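Local coordinates for protein nucleoside permease NupG (Escherichia coli K-12, PDB 7DLA) that carries purine and pyrimidine nucleosides across the bacterial inner membrane together with protons, driven by the proton motive force, at residues A68-T82 with N102-I116. The protein carries 1 engineered substitution. Numbering follows the deposited sequence.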
loop_
_atom_site.group_PDB
_atom_site.type_symbol
_atom_site.label_atom_id
_atom_site.label_comp_id
_atom_site.label_asym_id
_atom_site.label_seq_id
_atom_site.Cartn_x
_atom_site.Cartn_y
_atom_site.Cartn_z
ATOM N N ALA A 68 11.529 8.146 19.066
ATOM C CA ALA A 68 10.571 7.795 18.025
ATOM C C ALA A 68 9.330 8.675 18.110
ATOM O O ALA A 68 8.729 9.009 17.082
ATOM C CB ALA A 68 10.199 6.322 18.146
ATOM N N LYS A 69 8.932 9.055 19.333
ATOM C CA LYS A 69 7.767 9.922 19.511
ATOM C C LYS A 69 7.969 11.246 18.781
ATOM O O LYS A 69 7.112 11.683 18.001
ATOM C CB LYS A 69 7.497 10.141 21.009
ATOM C CG LYS A 69 7.064 11.547 21.443
ATOM C CD LYS A 69 6.212 11.498 22.733
ATOM C CE LYS A 69 6.224 12.820 23.532
ATOM N NZ LYS A 69 5.341 12.816 24.750
ATOM N N TRP A 70 9.126 11.873 18.972
ATOM C CA TRP A 70 9.319 13.177 18.372
ATOM C C TRP A 70 9.503 13.061 16.857
ATOM O O TRP A 70 9.027 13.929 16.105
ATOM C CB TRP A 70 10.481 13.875 19.058
ATOM C CG TRP A 70 10.198 14.266 20.496
ATOM C CD1 TRP A 70 11.002 14.044 21.594
ATOM C CD2 TRP A 70 9.086 15.018 20.973
ATOM N NE1 TRP A 70 10.420 14.568 22.717
ATOM C CE2 TRP A 70 9.245 15.171 22.360
ATOM C CE3 TRP A 70 7.955 15.561 20.363
ATOM C CZ2 TRP A 70 8.314 15.841 23.141
ATOM C CZ3 TRP A 70 7.030 16.230 21.146
ATOM C CH2 TRP A 70 7.217 16.369 22.511
ATOM N N VAL A 71 10.131 11.977 16.383
ATOM C CA VAL A 71 10.322 11.811 14.946
ATOM C C VAL A 71 8.976 11.575 14.253
ATOM O O VAL A 71 8.677 12.187 13.216
ATOM C CB VAL A 71 11.331 10.678 14.668
ATOM C CG1 VAL A 71 11.433 10.422 13.202
ATOM C CG2 VAL A 71 12.699 11.044 15.209
ATOM N N TYR A 72 8.124 10.729 14.846
ATOM C CA TYR A 72 6.768 10.481 14.353
ATOM C C TYR A 72 5.960 11.774 14.284
ATOM O O TYR A 72 5.237 12.033 13.299
ATOM C CB TYR A 72 6.094 9.531 15.321
ATOM C CG TYR A 72 4.647 9.177 15.101
ATOM C CD1 TYR A 72 4.296 8.268 14.120
ATOM C CD2 TYR A 72 3.634 9.664 15.924
ATOM C CE1 TYR A 72 3.004 7.875 13.947
ATOM C CE2 TYR A 72 2.323 9.273 15.746
ATOM C CZ TYR A 72 2.029 8.373 14.754
ATOM O OH TYR A 72 0.760 7.933 14.528
ATOM N N ALA A 73 6.049 12.576 15.360
ATOM C CA ALA A 73 5.397 13.876 15.406
ATOM C C ALA A 73 5.813 14.736 14.225
ATOM O O ALA A 73 4.962 15.234 13.479
ATOM C CB ALA A 73 5.743 14.558 16.716
ATOM N N ILE A 74 7.118 14.976 14.090
ATOM C CA ILE A 74 7.616 15.793 12.990
ATOM C C ILE A 74 7.017 15.309 11.679
ATOM O O ILE A 74 6.504 16.102 10.874
ATOM C CB ILE A 74 9.163 15.786 12.994
ATOM C CG1 ILE A 74 9.677 16.180 14.389
ATOM C CG2 ILE A 74 9.749 16.663 11.890
ATOM C CD1 ILE A 74 11.059 16.771 14.458
ATOM N N CYS A 75 7.006 13.994 11.482
ATOM C CA CYS A 75 6.555 13.447 10.211
ATOM C C CYS A 75 5.111 13.806 9.916
ATOM O O CYS A 75 4.817 14.349 8.852
ATOM C CB CYS A 75 6.735 11.939 10.199
ATOM S SG CYS A 75 8.326 11.448 9.635
ATOM N N HIS A 76 4.198 13.478 10.826
ATOM C CA HIS A 76 2.795 13.743 10.538
ATOM C C HIS A 76 2.480 15.223 10.492
ATOM O O HIS A 76 1.555 15.623 9.790
ATOM C CB HIS A 76 1.918 13.061 11.561
ATOM C CG HIS A 76 1.880 11.588 11.401
ATOM N ND1 HIS A 76 1.940 11.002 10.163
ATOM C CD2 HIS A 76 1.825 10.580 12.300
ATOM C CE1 HIS A 76 1.890 9.692 10.304
ATOM N NE2 HIS A 76 1.817 9.410 11.591
ATOM N N THR A 77 3.186 16.038 11.260
ATOM C CA THR A 77 3.110 17.467 11.031
ATOM C C THR A 77 3.378 17.807 9.570
ATOM O O THR A 77 2.591 18.521 8.935
ATOM C CB THR A 77 4.113 18.157 11.927
ATOM O OG1 THR A 77 3.967 17.611 13.247
ATOM C CG2 THR A 77 3.904 19.680 11.869
ATOM N N ILE A 78 4.511 17.350 9.038
ATOM C CA ILE A 78 4.795 17.630 7.641
ATOM C C ILE A 78 3.696 17.049 6.778
ATOM O O ILE A 78 3.216 17.702 5.851
ATOM C CB ILE A 78 6.175 17.098 7.223
ATOM C CG1 ILE A 78 7.270 18.085 7.623
ATOM C CG2 ILE A 78 6.200 16.864 5.721
ATOM C CD1 ILE A 78 8.630 17.816 6.957
ATOM N N GLY A 79 3.287 15.815 7.067
ATOM C CA GLY A 79 2.200 15.192 6.333
ATOM C C GLY A 79 0.986 16.099 6.270
ATOM O O GLY A 79 0.382 16.289 5.213
ATOM N N ALA A 80 0.633 16.705 7.405
ATOM C CA ALA A 80 -0.563 17.537 7.478
ATOM C C ALA A 80 -0.418 18.787 6.619
ATOM O O ALA A 80 -1.277 19.082 5.774
ATOM C CB ALA A 80 -0.831 17.905 8.934
ATOM N N ILE A 81 0.667 19.538 6.831
ATOM C CA ILE A 81 0.892 20.759 6.053
ATOM C C ILE A 81 0.805 20.462 4.561
ATOM O O ILE A 81 0.154 21.199 3.800
ATOM C CB ILE A 81 2.242 21.406 6.421
ATOM C CG1 ILE A 81 2.108 22.310 7.642
ATOM C CG2 ILE A 81 2.783 22.214 5.253
ATOM C CD1 ILE A 81 3.433 22.733 8.216
ATOM N N THR A 82 1.439 19.362 4.123
ATOM C CA THR A 82 1.487 19.073 2.694
ATOM C C THR A 82 0.116 18.671 2.170
ATOM O O THR A 82 -0.271 19.065 1.068
ATOM C CB THR A 82 2.512 17.978 2.388
ATOM O OG1 THR A 82 2.182 16.773 3.089
ATOM C CG2 THR A 82 3.920 18.424 2.777
ATOM N N ASN A 102 4.932 14.527 1.070
ATOM C CA ASN A 102 4.035 13.891 2.033
ATOM C C ASN A 102 4.454 12.456 2.295
ATOM O O ASN A 102 4.459 12.012 3.444
ATOM C CB ASN A 102 2.585 13.937 1.545
ATOM C CG ASN A 102 1.582 13.385 2.571
ATOM O OD1 ASN A 102 1.307 14.013 3.603
ATOM N ND2 ASN A 102 1.024 12.209 2.277
ATOM N N SER A 103 4.836 11.722 1.242
ATOM C CA SER A 103 5.259 10.332 1.414
ATOM C C SER A 103 6.602 10.248 2.105
ATOM O O SER A 103 6.806 9.389 2.959
ATOM C CB SER A 103 5.343 9.606 0.077
ATOM O OG SER A 103 4.097 9.565 -0.571
ATOM N N PHE A 104 7.542 11.108 1.729
ATOM C CA PHE A 104 8.830 11.119 2.406
ATOM C C PHE A 104 8.630 11.256 3.901
ATOM O O PHE A 104 9.373 10.665 4.685
ATOM C CB PHE A 104 9.678 12.267 1.870
ATOM C CG PHE A 104 10.761 11.834 0.929
ATOM C CD1 PHE A 104 10.449 11.386 -0.357
ATOM C CD2 PHE A 104 12.083 11.877 1.306
ATOM C CE1 PHE A 104 11.444 10.982 -1.239
ATOM C CE2 PHE A 104 13.086 11.469 0.423
ATOM C CZ PHE A 104 12.758 11.031 -0.852
ATOM N N ALA A 105 7.612 12.011 4.310
ATOM C CA ALA A 105 7.262 12.113 5.722
ATOM C C ALA A 105 6.413 10.942 6.209
ATOM O O ALA A 105 6.576 10.487 7.339
ATOM C CB ALA A 105 6.522 13.423 5.988
ATOM N N TYR A 106 5.519 10.433 5.378
ATOM C CA TYR A 106 4.535 9.473 5.848
ATOM C C TYR A 106 5.054 8.052 5.885
ATOM O O TYR A 106 4.730 7.313 6.814
ATOM C CB TYR A 106 3.289 9.526 4.982
ATOM C CG TYR A 106 2.236 8.578 5.484
ATOM C CD1 TYR A 106 2.196 7.253 5.073
ATOM C CD2 TYR A 106 1.366 8.973 6.476
ATOM C CE1 TYR A 106 1.240 6.399 5.561
ATOM C CE2 TYR A 106 0.433 8.119 6.984
ATOM C CZ TYR A 106 0.365 6.844 6.528
ATOM O OH TYR A 106 -0.599 6.036 7.071
ATOM N N MET A 107 5.774 7.635 4.854
ATOM C CA MET A 107 6.321 6.286 4.760
ATOM C C MET A 107 7.082 5.858 6.010
ATOM O O MET A 107 6.811 4.761 6.524
ATOM C CB MET A 107 7.213 6.230 3.517
ATOM C CG MET A 107 6.470 6.130 2.207
ATOM S SD MET A 107 4.728 5.677 2.260
ATOM C CE MET A 107 4.721 4.027 2.905
ATOM N N PRO A 108 8.008 6.652 6.557
ATOM C CA PRO A 108 8.702 6.211 7.773
ATOM C C PRO A 108 7.779 5.974 8.963
ATOM O O PRO A 108 8.090 5.147 9.837
ATOM C CB PRO A 108 9.677 7.369 8.016
ATOM C CG PRO A 108 9.928 7.909 6.641
ATOM C CD PRO A 108 8.571 7.930 6.078
ATOM N N THR A 109 6.648 6.687 9.042
ATOM C CA THR A 109 5.790 6.550 10.217
ATOM C C THR A 109 5.239 5.137 10.328
ATOM O O THR A 109 4.916 4.690 11.435
ATOM C CB THR A 109 4.642 7.600 10.213
ATOM O OG1 THR A 109 3.720 7.370 9.143
ATOM C CG2 THR A 109 5.205 8.988 10.073
ATOM N N LEU A 110 5.199 4.414 9.207
ATOM C CA LEU A 110 4.670 3.056 9.178
ATOM C C LEU A 110 5.440 2.113 10.105
ATOM O O LEU A 110 4.845 1.203 10.697
ATOM C CB LEU A 110 4.684 2.564 7.738
ATOM C CG LEU A 110 3.322 2.453 7.051
ATOM C CD1 LEU A 110 2.526 3.748 7.165
ATOM C CD2 LEU A 110 3.544 2.126 5.591
ATOM N N GLY A 111 6.747 2.318 10.258
ATOM C CA GLY A 111 7.506 1.583 11.241
ATOM C C GLY A 111 7.642 2.317 12.554
ATOM O O GLY A 111 7.878 1.697 13.595
ATOM N N LEU A 112 7.516 3.647 12.513
ATOM C CA LEU A 112 7.690 4.415 13.743
ATOM C C LEU A 112 6.562 4.140 14.738
ATOM O O LEU A 112 6.805 4.034 15.951
ATOM C CB LEU A 112 7.797 5.888 13.398
ATOM C CG LEU A 112 9.258 6.191 13.095
ATOM C CD1 LEU A 112 9.419 7.530 12.406
ATOM C CD2 LEU A 112 10.070 6.119 14.368
ATOM N N ILE A 113 5.331 3.964 14.239
ATOM C CA ILE A 113 4.212 3.640 15.124
ATOM C C ILE A 113 4.416 2.263 15.747
ATOM O O ILE A 113 4.059 2.038 16.908
ATOM C CB ILE A 113 2.864 3.720 14.378
ATOM C CG1 ILE A 113 1.689 3.381 15.313
ATOM C CG2 ILE A 113 2.827 2.731 13.227
ATOM C CD1 ILE A 113 0.313 3.347 14.627
ATOM N N ASN A 114 5.001 1.324 14.986
ATOM C CA ASN A 114 5.300 0.005 15.530
ATOM C C ASN A 114 6.395 0.069 16.580
ATOM O O ASN A 114 6.258 -0.519 17.653
ATOM C CB ASN A 114 5.663 -0.969 14.412
ATOM C CG ASN A 114 4.439 -1.509 13.707
ATOM O OD1 ASN A 114 3.317 -1.232 14.108
ATOM N ND2 ASN A 114 4.647 -2.329 12.697
ATOM N N THR A 115 7.494 0.767 16.297
ATOM C CA THR A 115 8.494 0.986 17.338
ATOM C C THR A 115 7.803 1.431 18.631
ATOM O O THR A 115 7.989 0.831 19.708
ATOM C CB THR A 115 9.531 2.020 16.865
ATOM O OG1 THR A 115 10.327 1.490 15.780
ATOM C CG2 THR A 115 10.453 2.385 18.008
ATOM N N ILE A 116 6.887 2.399 18.495
ATOM C CA ILE A 116 6.233 3.018 19.650
ATOM C C ILE A 116 5.271 2.046 20.333
ATOM O O ILE A 116 5.266 1.906 21.564
ATOM C CB ILE A 116 5.511 4.297 19.204
ATOM C CG1 ILE A 116 6.528 5.433 19.061
ATOM C CG2 ILE A 116 4.429 4.637 20.191
ATOM C CD1 ILE A 116 6.052 6.616 18.226
#
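T109 lays its methyl group over one face of the H76 imidazole, a CH-pi contact with CG2 3.8 Å from the ring centroid. T109 OG1 turns back to donate to Y106 O, in the carbonyl plane, which is consistent with CG2 being held toward H76 and C75. Y106 CD2 meets the edge of the imidazole, 3.9 Å from H76 CE1. With chi1 at 176°, the Y72 ring swings away from its own backbone N and enters as a knob among T109, L112, I113 and I116. Its CE1 lies 4.2 Å from I113 CB. Toward the cytoplasmic end, A68 CB packs on L112 CD2 at 3.8 Å, while L112 CD1 reaches V71 CG1. Toward the other end the helices come close over the small residues C75, G79 and A105. C75 and A105 have their CA atoms 4.7 Å apart. A105 CB also packs on I78 CG2 at 3.5 Å. Q14 of helix 3-19 ties both helices to a third: its OE1 bonds to H76 NE2 and Y72 OH, its NE2 to T109 OG1, and its backbone O to Y106 OH. The segment axes run roughly antiparallel, at 143°, and approach to 8.0 Å. This is close packing of consecutive transmembrane helices within the N-terminal helix bundle of a major facilitator superfamily transporter.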